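Local coordinates for inositol monophosphatase family protein (PDB 5I3S), which probably removes phosphate from inositol monophosphate or related sugar phosphates, as a metal-dependent phosphatase of the FIG superfamily, at residues G165-E170 and D260-L265; A223-G228 and Q264-R269. One frame throughout, in Å; residues are numbered along the deposited sequence.

Contact 1 (G165-E170 and D260-L265)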
loop_
_atom_site.group_PDB
_atom_site.type_symbol
_atom_site.label_atom_id
_atom_site.label_comp_id
_atom_site.label_asym_id
_atom_site.label_seq_id
_atom_site.Cartn_x
_atom_site.Cartn_y
_atom_site.Cartn_z
ATOM N N GLY A 165 -7.087 -19.690 -1.521
ATOM C CA GLY A 165 -7.579 -18.887 -2.633
ATOM C C GLY A 165 -9.082 -18.787 -2.702
ATOM O O GLY A 165 -9.623 -17.684 -2.651
ATOM N N GLU A 166 -9.756 -19.936 -2.750
ATOM C CA GLU A 166 -11.197 -19.952 -2.986
ATOM C C GLU A 166 -11.936 -19.311 -1.836
ATOM O O GLU A 166 -12.860 -18.520 -2.036
ATOM C CB GLU A 166 -11.745 -21.377 -3.233
ATOM C CG GLU A 166 -11.761 -21.823 -4.689
ATOM C CD GLU A 166 -12.615 -20.929 -5.588
ATOM O OE1 GLU A 166 -12.048 -20.234 -6.463
ATOM O OE2 GLU A 166 -13.850 -20.910 -5.418
ATOM N N ILE A 167 -11.472 -19.617 -0.636
ATOM C CA ILE A 167 -12.015 -19.057 0.591
ATOM C C ILE A 167 -11.813 -17.554 0.675
ATOM O O ILE A 167 -12.785 -16.835 0.887
ATOM C CB ILE A 167 -11.429 -19.791 1.802
ATOM C CG1 ILE A 167 -11.865 -21.274 1.754
ATOM C CG2 ILE A 167 -11.881 -19.140 3.083
ATOM C CD1 ILE A 167 -11.018 -22.188 2.616
ATOM N N PHE A 168 -10.602 -17.045 0.444
ATOM C CA PHE A 168 -10.439 -15.574 0.435
ATOM C C PHE A 168 -11.132 -14.841 -0.751
ATOM O O PHE A 168 -11.432 -13.628 -0.655
ATOM C CB PHE A 168 -8.959 -15.138 0.538
ATOM C CG PHE A 168 -8.322 -15.291 1.916
ATOM C CD1 PHE A 168 -8.946 -14.845 3.068
ATOM C CD2 PHE A 168 -7.005 -15.763 2.029
ATOM C CE1 PHE A 168 -8.305 -14.925 4.309
ATOM C CE2 PHE A 168 -6.370 -15.855 3.265
ATOM C CZ PHE A 168 -7.029 -15.447 4.401
ATOM N N LYS A 169 -11.428 -15.551 -1.852
ATOM C CA LYS A 169 -12.045 -14.913 -3.038
ATOM C C LYS A 169 -13.383 -14.271 -2.757
ATOM O O LYS A 169 -13.640 -13.181 -3.234
ATOM C CB LYS A 169 -12.214 -15.881 -4.218
ATOM C CG LYS A 169 -11.253 -15.618 -5.381
ATOM C CD LYS A 169 -9.991 -16.476 -5.372
ATOM C CE LYS A 169 -9.395 -16.637 -6.756
ATOM N NZ LYS A 169 -10.095 -17.737 -7.466
ATOM N N GLU A 170 -14.229 -14.943 -1.984
ATOM C CA GLU A 170 -15.557 -14.436 -1.664
ATOM C C GLU A 170 -15.443 -13.163 -0.817
ATOM O O GLU A 170 -16.095 -12.169 -1.092
ATOM C CB GLU A 170 -16.455 -15.543 -1.026
ATOM C CG GLU A 170 -17.146 -16.471 -2.053
ATOM N N ASP A 260 -13.879 -26.389 8.286
ATOM C CA ASP A 260 -13.142 -27.693 8.255
ATOM C C ASP A 260 -11.897 -27.631 7.331
ATOM O O ASP A 260 -10.831 -28.106 7.682
ATOM C CB ASP A 260 -14.075 -28.849 7.841
ATOM C CG ASP A 260 -15.149 -29.180 8.895
ATOM O OD1 ASP A 260 -16.295 -29.421 8.473
ATOM O OD2 ASP A 260 -14.876 -29.216 10.128
ATOM N N ALA A 261 -12.051 -26.990 6.185
ATOM C CA ALA A 261 -10.958 -26.725 5.281
ATOM C C ALA A 261 -9.914 -25.798 5.925
ATOM O O ALA A 261 -8.710 -26.068 5.816
ATOM C CB ALA A 261 -11.495 -26.159 3.970
ATOM N N LEU A 262 -10.353 -24.735 6.619
ATOM C CA LEU A 262 -9.406 -23.894 7.354
ATOM C C LEU A 262 -8.725 -24.669 8.487
ATOM O O LEU A 262 -7.493 -24.497 8.705
ATOM C CB LEU A 262 -10.069 -22.634 7.931
ATOM C CG LEU A 262 -10.471 -21.568 6.919
ATOM C CD1 LEU A 262 -11.449 -20.606 7.562
ATOM C CD2 LEU A 262 -9.255 -20.817 6.430
ATOM N N ILE A 263 -9.471 -25.553 9.186
ATOM C CA ILE A 263 -8.802 -26.386 10.245
ATOM C C ILE A 263 -7.691 -27.232 9.661
ATOM O O ILE A 263 -6.582 -27.319 10.236
ATOM C CB ILE A 263 -9.782 -27.292 11.037
ATOM C CG1 ILE A 263 -10.662 -26.427 11.964
ATOM C CG2 ILE A 263 -9.059 -28.343 11.843
ATOM C CD1 ILE A 263 -12.023 -27.044 12.122
ATOM N N GLN A 264 -7.982 -27.836 8.513
ATOM C CA GLN A 264 -7.018 -28.723 7.897
ATOM C C GLN A 264 -5.761 -27.936 7.480
ATOM O O GLN A 264 -4.669 -28.363 7.779
ATOM C CB GLN A 264 -7.613 -29.485 6.719
ATOM C CG GLN A 264 -6.552 -30.259 5.941
ATOM C CD GLN A 264 -7.122 -31.469 5.230
ATOM O OE1 GLN A 264 -7.672 -32.385 5.871
ATOM N NE2 GLN A 264 -6.997 -31.493 3.897
ATOM N N LEU A 265 -5.939 -26.796 6.800
ATOM C CA LEU A 265 -4.823 -25.888 6.478
ATOM C C LEU A 265 -4.011 -25.539 7.699
ATOM O O LEU A 265 -2.757 -25.702 7.738
ATOM C CB LEU A 265 -5.332 -24.596 5.844
ATOM C CG LEU A 265 -5.903 -24.701 4.426
ATOM C CD1 LEU A 265 -6.273 -23.308 3.999
ATOM C CD2 LEU A 265 -4.924 -25.328 3.431
#

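Contact 2 (A223-G228 and Q264-R269)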
loop_
_atom_site.group_PDB
_atom_site.type_symbol
_atom_site.label_atom_id
_atom_site.label_comp_id
_atom_site.label_asym_id
_atom_site.label_seq_id
_atom_site.Cartn_x
_atom_site.Cartn_y
_atom_site.Cartn_z
ATOM N N ALA A 223 -9.290 -9.127 17.196
ATOM C CA ALA A 223 -8.291 -9.955 16.610
ATOM C C ALA A 223 -8.576 -11.375 16.982
ATOM O O ALA A 223 -8.896 -11.647 18.095
ATOM C CB ALA A 223 -6.919 -9.556 17.086
ATOM N N SER A 224 -8.440 -12.240 15.992
ATOM C CA SER A 224 -8.454 -13.646 16.150
ATOM C C SER A 224 -7.569 -14.233 15.047
ATOM O O SER A 224 -7.004 -13.501 14.255
ATOM C CB SER A 224 -9.877 -14.169 15.970
ATOM O OG SER A 224 -10.287 -14.031 14.622
ATOM N N ASN A 225 -7.480 -15.562 15.015
ATOM C CA ASN A 225 -6.952 -16.262 13.872
ATOM C C ASN A 225 -8.136 -16.541 12.970
ATOM O O ASN A 225 -9.262 -16.039 13.238
ATOM C CB ASN A 225 -6.165 -17.502 14.306
ATOM C CG ASN A 225 -7.019 -18.665 14.733
ATOM O OD1 ASN A 225 -8.233 -18.619 14.817
ATOM N ND2 ASN A 225 -6.356 -19.740 15.007
ATOM N N LEU A 226 -7.884 -17.295 11.883
ATOM C CA LEU A 226 -8.919 -17.553 10.890
ATOM C C LEU A 226 -10.021 -18.497 11.361
ATOM O O LEU A 226 -11.083 -18.553 10.723
ATOM C CB LEU A 226 -8.322 -18.050 9.589
ATOM C CG LEU A 226 -7.427 -17.034 8.826
ATOM C CD1 LEU A 226 -6.752 -17.725 7.656
ATOM C CD2 LEU A 226 -8.142 -15.777 8.353
ATOM N N LEU A 227 -9.767 -19.227 12.461
ATOM C CA LEU A 227 -10.763 -20.096 13.082
ATOM C C LEU A 227 -11.499 -19.374 14.224
ATOM O O LEU A 227 -12.217 -20.033 14.966
ATOM C CB LEU A 227 -10.074 -21.323 13.648
ATOM C CG LEU A 227 -9.225 -22.065 12.631
ATOM C CD1 LEU A 227 -8.483 -23.258 13.252
ATOM C CD2 LEU A 227 -10.107 -22.500 11.471
ATOM N N GLY A 228 -11.255 -18.072 14.415
ATOM C CA GLY A 228 -11.810 -17.304 15.531
ATOM C C GLY A 228 -11.162 -17.519 16.900
ATOM O O GLY A 228 -11.737 -17.143 17.907
ATOM N N GLN A 264 -7.982 -27.836 8.513
ATOM C CA GLN A 264 -7.018 -28.723 7.897
ATOM C C GLN A 264 -5.761 -27.936 7.480
ATOM O O GLN A 264 -4.669 -28.363 7.779
ATOM C CB GLN A 264 -7.613 -29.485 6.719
ATOM C CG GLN A 264 -6.552 -30.259 5.941
ATOM C CD GLN A 264 -7.122 -31.469 5.230
ATOM O OE1 GLN A 264 -7.672 -32.385 5.871
ATOM N NE2 GLN A 264 -6.997 -31.493 3.897
ATOM N N LEU A 265 -5.939 -26.796 6.800
ATOM C CA LEU A 265 -4.823 -25.888 6.478
ATOM C C LEU A 265 -4.011 -25.539 7.699
ATOM O O LEU A 265 -2.757 -25.702 7.738
ATOM C CB LEU A 265 -5.332 -24.596 5.844
ATOM C CG LEU A 265 -5.903 -24.701 4.426
ATOM C CD1 LEU A 265 -6.273 -23.308 3.999
ATOM C CD2 LEU A 265 -4.924 -25.328 3.431
ATOM N N HIS A 266 -4.730 -25.097 8.714
ATOM C CA HIS A 266 -4.101 -24.733 9.979
ATOM C C HIS A 266 -3.247 -25.864 10.562
ATOM O O HIS A 266 -2.105 -25.624 10.959
ATOM C CB HIS A 266 -5.184 -24.279 10.981
ATOM C CG HIS A 266 -4.629 -23.790 12.269
ATOM N ND1 HIS A 266 -4.413 -22.451 12.526
ATOM C CD2 HIS A 266 -4.183 -24.464 13.354
ATOM C CE1 HIS A 266 -3.896 -22.325 13.733
ATOM N NE2 HIS A 266 -3.732 -23.529 14.246
ATOM N N GLU A 267 -3.792 -27.084 10.652
ATOM C CA GLU A 267 -3.014 -28.209 11.205
ATOM C C GLU A 267 -1.786 -28.511 10.307
ATOM O O GLU A 267 -0.676 -28.727 10.815
ATOM C CB GLU A 267 -3.873 -29.467 11.427
ATOM C CG GLU A 267 -4.946 -29.306 12.494
ATOM C CD GLU A 267 -4.386 -29.149 13.904
ATOM O OE1 GLU A 267 -3.212 -29.511 14.127
ATOM O OE2 GLU A 267 -5.115 -28.667 14.807
ATOM N N GLN A 268 -1.975 -28.474 8.996
ATOM C CA GLN A 268 -0.845 -28.724 8.060
ATOM C C GLN A 268 0.308 -27.697 8.201
ATOM O O GLN A 268 1.500 -28.049 8.067
ATOM C CB GLN A 268 -1.357 -28.783 6.594
ATOM C CG GLN A 268 -2.253 -29.974 6.309
ATOM C CD GLN A 268 -3.050 -29.875 5.016
ATOM O OE1 GLN A 268 -3.649 -30.867 4.595
ATOM N NE2 GLN A 268 -3.058 -28.699 4.367
ATOM N N ARG A 269 -0.048 -26.443 8.500
ATOM C CA ARG A 269 0.914 -25.332 8.608
ATOM C C ARG A 269 1.607 -25.305 9.982
ATOM O O ARG A 269 2.825 -25.159 10.058
ATOM C CB ARG A 269 0.177 -24.012 8.336
ATOM C CG ARG A 269 1.053 -22.816 8.002
ATOM C CD ARG A 269 0.217 -21.566 7.819
ATOM N NE ARG A 269 -0.188 -21.340 6.435
ATOM C CZ ARG A 269 0.607 -20.840 5.476
ATOM N NH1 ARG A 269 1.887 -20.524 5.719
ATOM N NH2 ARG A 269 0.122 -20.660 4.239
#

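Contact 1 (G165-E170 and D260-L265)
An apolar helix-to-helix contact joins helix 164-174 to helix 259-270, close to the C-terminal end of the modelled chain, in the half of the sugar phosphatase fold built round the five-stranded mixed sheet. Its centre lies about 22 Å from the centre of the chain, on the periphery of the fold. A single side chain from the first helix does the reaching. Ile-167 has CG1 anti to its own carbonyl carbon (chi1 -63°) and CD1 nearly anti to CA (chi2 162°), which extends the ethyl arm until its terminal methyl meets two neighbours of the second helix. Leu-262 turns its isobutyl end nearer than its CB bond alone would suggest, while Ala-261 presents its short methyl from one residue earlier. The backbones stay apart, the closest alpha carbons being Ile-167 CA and Leu-262 CA at 8.7 Å, and side chains bridge the distance. Leu-255 of helix 244-255 packs against both Ile-167 and Leu-262, so that a third helix closes the cluster, and His-258 also touches Ile-167. Elsewhere on helix 164-174, a salt bridge, with a weak hydrogen bond, links Lys-169 NZ to Glu-166 OE1 at 3.3 Å, one turn apart, and Lys-169 packs on Leu-159 of the second subunit. At the interface itself, Ile-167 CD1 sits 4.2 Å from Ala-261 CB and 4.4 Å from Leu-262 CG.

Contact 2 (A223-G228 and Q264-R269)
Leu-227 lays its CD1 methyl over one face of the His-266 imidazole, displaced toward the rim of the ring, with CD1 4.0 Å from CG of the histidine. The same methyl is 4.1 Å from His-266 CB. His-266 reaches the turn because its ring carbon CG is anti to the backbone N (chi1 -176°), sending the imidazole out from helix 259-270. Asn-225 comes to another part of the ring: its ND2 lies 3.8 Å from His-266 CE1, and the amide and ring planes are 71° apart. This amide belongs to a type I beta turn, Asn-225 to Gly-228, that follows edge strand 222-224. Asn-225 OD1 accepts from Leu-227 N at 2.9 Å, forming an Asx turn, with the donor well above the carbonyl plane; it also accepts from Glu-229 N, and ND2 bonds to Asn-237 OD1. Those bonds on both ends of the amide fix its rotation. The turn's backbone is tied as well, since Asn-225 O takes Ser-224 OG at 2.6 Å on an in-plane lone pair and also Gly-228 N. With OD1 of Asn-225 taken up within and just after the turn and ND2 by Asn-237, the imidazole meets the turn through van der Waals packing.

In the fold
Contacts 1 and 2 use successive turns of helix 259-270, sharing Gln-264 and Leu-265, and their centres lie about 9 Å apart. They also touch directly: Leu-227 CD2 of the turn approaches Leu-262 CB to 3.5 Å, which places Leu-227 between His-266 and the first-contact leucine. Phe-168 CZ reaches Leu-226 CD1 at 4.0 Å, so helix 164-174 meets the turn as well. Together the two contacts fasten this C-terminal helix both to another helix and to the end of the five-stranded sheet's edge strand. The acidic motifs that bind metal in inositol monophosphatases probably lie elsewhere in the fold.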